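Local coordinates for protein glycosyl transferase (Staphylococcus aureus, PDB 5U02) that belongs to the glycosyl transferase proteins and joins a helical linker domain to two C-terminal beta-rich domains, at residues G63-V69 / L85-K91. Residues are numbered along the deposited sequence; the frame is centred on the assembly and turned at random.
Sequences GDFIQAV and LHYARAK
The side chain of Ile66 runs across that of Arg89, nearly perpendicular to it, and their meeting illustrates how one arginine can serve both the apolar and the polar side of a helix-helix contact. The guanidinium turns one face to Ile66 CG2, which sits 4.0 Å above the centre of its plane, while its edge points an N-H of NH1 at Val69 O, 3.3 Å away, in a weak but fairly straight hydrogen bond. The extended chain from CG to NE (chi2 -175°, chi3 -170°) carries the group along to the carbonyl of Val69, and NH2 of the same group forms a salt bridge with Asp74. The two branches of Ile66 part company: CG2 goes to Arg89, while the longer arm lays CG1 on Ala88 CB at 3.6 Å and brings its end, CD1, to 3.8 Å from Leu85 CD2. Leu34 and Phe38 of helix 23-40 also touch this isoleucine. Gln67 adds a weak bond, its NE2 lying 3.3 Å from Arg89 O. Closest backbone approach comes at Gly63, whose CA stands 3.1 Å from Ala88 O; Lys91 CE comes within 3.7 Å of Gly63 CA, and the lysine ammonium is hydrogen-bonded to Asn60 O. With segment axes 8.2 Å apart and crossing at -116°, the arrangement is a steep helix-helix packing in the helical TarS linker domain, where helix 82-89 finishes in a Schellman motif at Lys91.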
ATOM      1  N   GLY A  63     -18.449  43.393  -4.903  1.00 86.78           N
ATOM      2  CA  GLY A  63     -19.602  43.133  -5.750  1.00 89.99           C
ATOM      3  C   GLY A  63     -19.763  44.159  -6.854  1.00 94.58           C
ATOM      4  O   GLY A  63     -19.890  43.808  -8.029  1.00 94.20           O
ATOM      5  N   ASP A  64     -19.763  45.447  -6.490  1.00100.17           N
ATOM      6  CA  ASP A  64     -19.891  46.498  -7.496  1.00103.73           C
ATOM      7  C   ASP A  64     -18.715  46.487  -8.464  1.00 99.02           C
ATOM      8  O   ASP A  64     -18.886  46.778  -9.653  1.00101.03           O
ATOM      9  CB  ASP A  64     -20.015  47.864  -6.817  1.00109.52           C
ATOM     10  CG  ASP A  64     -20.661  48.911  -7.713  1.00116.64           C
ATOM     11  OD1 ASP A  64     -21.078  49.966  -7.189  1.00120.68           O
ATOM     12  OD2 ASP A  64     -20.763  48.677  -8.935  1.00118.10           O
ATOM     13  N   PHE A  65     -17.520  46.148  -7.977  1.00 92.31           N
ATOM     14  CA  PHE A  65     -16.364  46.029  -8.860  1.00 87.62           C
ATOM     15  C   PHE A  65     -16.510  44.831  -9.794  1.00 83.62           C
ATOM     16  O   PHE A  65     -16.355  44.961 -11.014  1.00 83.98           O
ATOM     17  CB  PHE A  65     -15.085  45.943  -8.021  1.00 86.39           C
ATOM     18  CG  PHE A  65     -13.935  45.251  -8.705  1.00 85.00           C
ATOM     19  CD1 PHE A  65     -13.339  44.144  -8.123  1.00 81.59           C
ATOM     20  CD2 PHE A  65     -13.439  45.710  -9.916  1.00 85.06           C
ATOM     21  CE1 PHE A  65     -12.278  43.504  -8.735  1.00 77.11           C
ATOM     22  CE2 PHE A  65     -12.380  45.069 -10.536  1.00 80.64           C
ATOM     23  CZ  PHE A  65     -11.799  43.965  -9.943  1.00 76.48           C
ATOM     24  N   ILE A  66     -16.821  43.654  -9.242  1.00 79.83           N
ATOM     25  CA  ILE A  66     -17.019  42.477 -10.081  1.00 79.52           C
ATOM     26  C   ILE A  66     -18.281  42.605 -10.934  1.00 79.47           C
ATOM     27  O   ILE A  66     -18.400  41.939 -11.968  1.00 75.05           O
ATOM     28  CB  ILE A  66     -17.037  41.207  -9.203  1.00 81.21           C
ATOM     29  CG1 ILE A  66     -15.707  41.058  -8.461  1.00 79.99           C
ATOM     30  CG2 ILE A  66     -17.274  39.949 -10.031  1.00 81.22           C
ATOM     31  CD1 ILE A  66     -14.519  40.842  -9.369  1.00 77.86           C
ATOM     32  N   GLN A  67     -19.224  43.468 -10.544  1.00 84.05           N
ATOM     33  CA  GLN A  67     -20.371  43.734 -11.409  1.00 90.48           C
ATOM     34  C   GLN A  67     -19.948  44.405 -12.710  1.00 92.18           C
ATOM     35  O   GLN A  67     -20.636  44.273 -13.729  1.00 94.14           O
ATOM     36  CB  GLN A  67     -21.398  44.604 -10.681  1.00 93.80           C
ATOM     37  CG  GLN A  67     -22.507  43.822  -9.995  1.00 95.23           C
ATOM     38  CD  GLN A  67     -23.166  44.601  -8.873  1.00 97.08           C
ATOM     39  OE1 GLN A  67     -23.033  45.821  -8.786  1.00 99.04           O
ATOM     40  NE2 GLN A  67     -23.884  43.894  -8.007  1.00 95.39           N
ATOM     41  N   ALA A  68     -18.819  45.119 -12.698  1.00 90.18           N
ATOM     42  CA  ALA A  68     -18.389  45.870 -13.871  1.00 89.23           C
ATOM     43  C   ALA A  68     -17.787  44.984 -14.952  1.00 87.64           C
ATOM     44  O   ALA A  68     -17.800  45.370 -16.125  1.00 89.48           O
ATOM     45  CB  ALA A  68     -17.378  46.942 -13.467  1.00 88.07           C
ATOM     46  N   VAL A  69     -17.255  43.821 -14.594  1.00 85.60           N
ATOM     47  CA  VAL A  69     -16.648  42.935 -15.584  1.00 85.37           C
ATOM     48  C   VAL A  69     -17.729  42.011 -16.135  1.00 89.31           C
ATOM     49  O   VAL A  69     -18.550  41.488 -15.369  1.00 87.24           O
ATOM     50  CB  VAL A  69     -15.469  42.145 -14.994  1.00 82.43           C
ATOM     51  CG1 VAL A  69     -14.247  43.035 -14.885  1.00 81.35           C
ATOM     52  CG2 VAL A  69     -15.822  41.587 -13.634  1.00 82.46           C
ATOM     53  N   LEU A  85     -16.185  34.888  -8.429  1.00 64.48           N
ATOM     54  CA  LEU A  85     -16.757  35.939  -9.267  1.00 68.38           C
ATOM     55  C   LEU A  85     -18.277  35.922  -9.198  1.00 67.57           C
ATOM     56  O   LEU A  85     -18.917  36.979  -9.172  1.00 68.92           O
ATOM     57  CB  LEU A  85     -16.299  35.785 -10.721  1.00 68.90           C
ATOM     58  CG  LEU A  85     -14.815  35.926 -11.053  1.00 65.15           C
ATOM     59  CD1 LEU A  85     -14.554  35.574 -12.516  1.00 64.16           C
ATOM     60  CD2 LEU A  85     -14.356  37.337 -10.747  1.00 65.84           C
ATOM     61  N   HIS A  86     -18.871  34.728  -9.154  1.00 67.84           N
ATOM     62  CA  HIS A  86     -20.325  34.613  -9.138  1.00 70.95           C
ATOM     63  C   HIS A  86     -20.906  35.129  -7.825  1.00 72.40           C
ATOM     64  O   HIS A  86     -21.818  35.964  -7.824  1.00 74.13           O
ATOM     65  CB  HIS A  86     -20.719  33.156  -9.397  1.00 72.58           C
ATOM     66  CG  HIS A  86     -22.083  32.787  -8.901  1.00 76.53           C
ATOM     67  ND1 HIS A  86     -22.325  32.416  -7.597  1.00 77.14           N
ATOM     68  CD2 HIS A  86     -23.275  32.721  -9.539  1.00 79.40           C
ATOM     69  CE1 HIS A  86     -23.610  32.142  -7.450  1.00 78.16           C
ATOM     70  NE2 HIS A  86     -24.208  32.319  -8.614  1.00 80.19           N
ATOM     71  N   TYR A  87     -20.380  34.657  -6.692  1.00 73.01           N
ATOM     72  CA  TYR A  87     -20.848  35.153  -5.402  1.00 74.96           C
ATOM     73  C   TYR A  87     -20.416  36.588  -5.131  1.00 77.28           C
ATOM     74  O   TYR A  87     -20.959  37.215  -4.215  1.00 78.46           O
ATOM     75  CB  TYR A  87     -20.364  34.247  -4.268  1.00 73.06           C
ATOM     76  CG  TYR A  87     -20.895  32.835  -4.353  1.00 73.18           C
ATOM     77  CD1 TYR A  87     -22.258  32.577  -4.301  1.00 75.51           C
ATOM     78  CD2 TYR A  87     -20.029  31.758  -4.471  1.00 70.93           C
ATOM     79  CE1 TYR A  87     -22.742  31.284  -4.378  1.00 75.42           C
ATOM     80  CE2 TYR A  87     -20.502  30.468  -4.549  1.00 69.18           C
ATOM     81  CZ  TYR A  87     -21.856  30.237  -4.501  1.00 71.16           C
ATOM     82  OH  TYR A  87     -22.314  28.947  -4.578  1.00 70.49           O
ATOM     83  N   ALA A  88     -19.455  37.120  -5.891  1.00 77.56           N
ATOM     84  CA  ALA A  88     -19.124  38.536  -5.771  1.00 77.42           C
ATOM     85  C   ALA A  88     -20.251  39.403  -6.317  1.00 82.21           C
ATOM     86  O   ALA A  88     -20.769  40.275  -5.611  1.00 87.20           O
ATOM     87  CB  ALA A  88     -17.814  38.840  -6.497  1.00 73.89           C
ATOM     88  N   ARG A  89     -20.645  39.173  -7.574  1.00 83.28           N
ATOM     89  CA  ARG A  89     -21.772  39.906  -8.144  1.00 84.25           C
ATOM     90  C   ARG A  89     -23.023  39.733  -7.295  1.00 83.50           C
ATOM     91  O   ARG A  89     -23.813  40.671  -7.140  1.00 80.54           O
ATOM     92  CB  ARG A  89     -22.041  39.444  -9.576  1.00 83.34           C
ATOM     93  CG  ARG A  89     -20.918  39.716 -10.557  1.00 82.06           C
ATOM     94  CD  ARG A  89     -21.331  39.321 -11.966  1.00 84.78           C
ATOM     95  NE  ARG A  89     -20.207  39.358 -12.895  1.00 86.32           N
ATOM     96  CZ  ARG A  89     -19.383  38.337 -13.106  1.00 85.91           C
ATOM     97  NH1 ARG A  89     -18.382  38.455 -13.970  1.00 86.59           N
ATOM     98  NH2 ARG A  89     -19.555  37.198 -12.450  1.00 83.60           N
ATOM     99  N   ALA A  90     -23.216  38.541  -6.735  1.00 80.67           N
ATOM    100  CA  ALA A  90     -24.357  38.274  -5.872  1.00 82.90           C
ATOM    101  C   ALA A  90     -24.161  38.796  -4.455  1.00 84.90           C
ATOM    102  O   ALA A  90     -25.093  38.697  -3.650  1.00 88.23           O
ATOM    103  CB  ALA A  90     -24.646  36.771  -5.834  1.00 78.74           C
ATOM    104  N   LYS A  91     -22.991  39.351  -4.148  1.00 82.82           N
ATOM    105  CA  LYS A  91     -22.649  39.863  -2.819  1.00 84.18           C
ATOM    106  C   LYS A  91     -23.101  38.895  -1.729  1.00 85.03           C
ATOM    107  O   LYS A  91     -23.787  39.247  -0.769  1.00 87.79           O
ATOM    108  CB  LYS A  91     -23.219  41.262  -2.611  1.00 87.50           C
ATOM    109  CG  LYS A  91     -23.081  42.141  -3.840  1.00 88.93           C
ATOM    110  CD  LYS A  91     -23.421  43.585  -3.538  1.00 92.36           C
ATOM    111  CE  LYS A  91     -22.899  44.503  -4.633  1.00 93.02           C
ATOM    112  NZ  LYS A  91     -22.488  45.836  -4.112  1.00 94.49           N
TER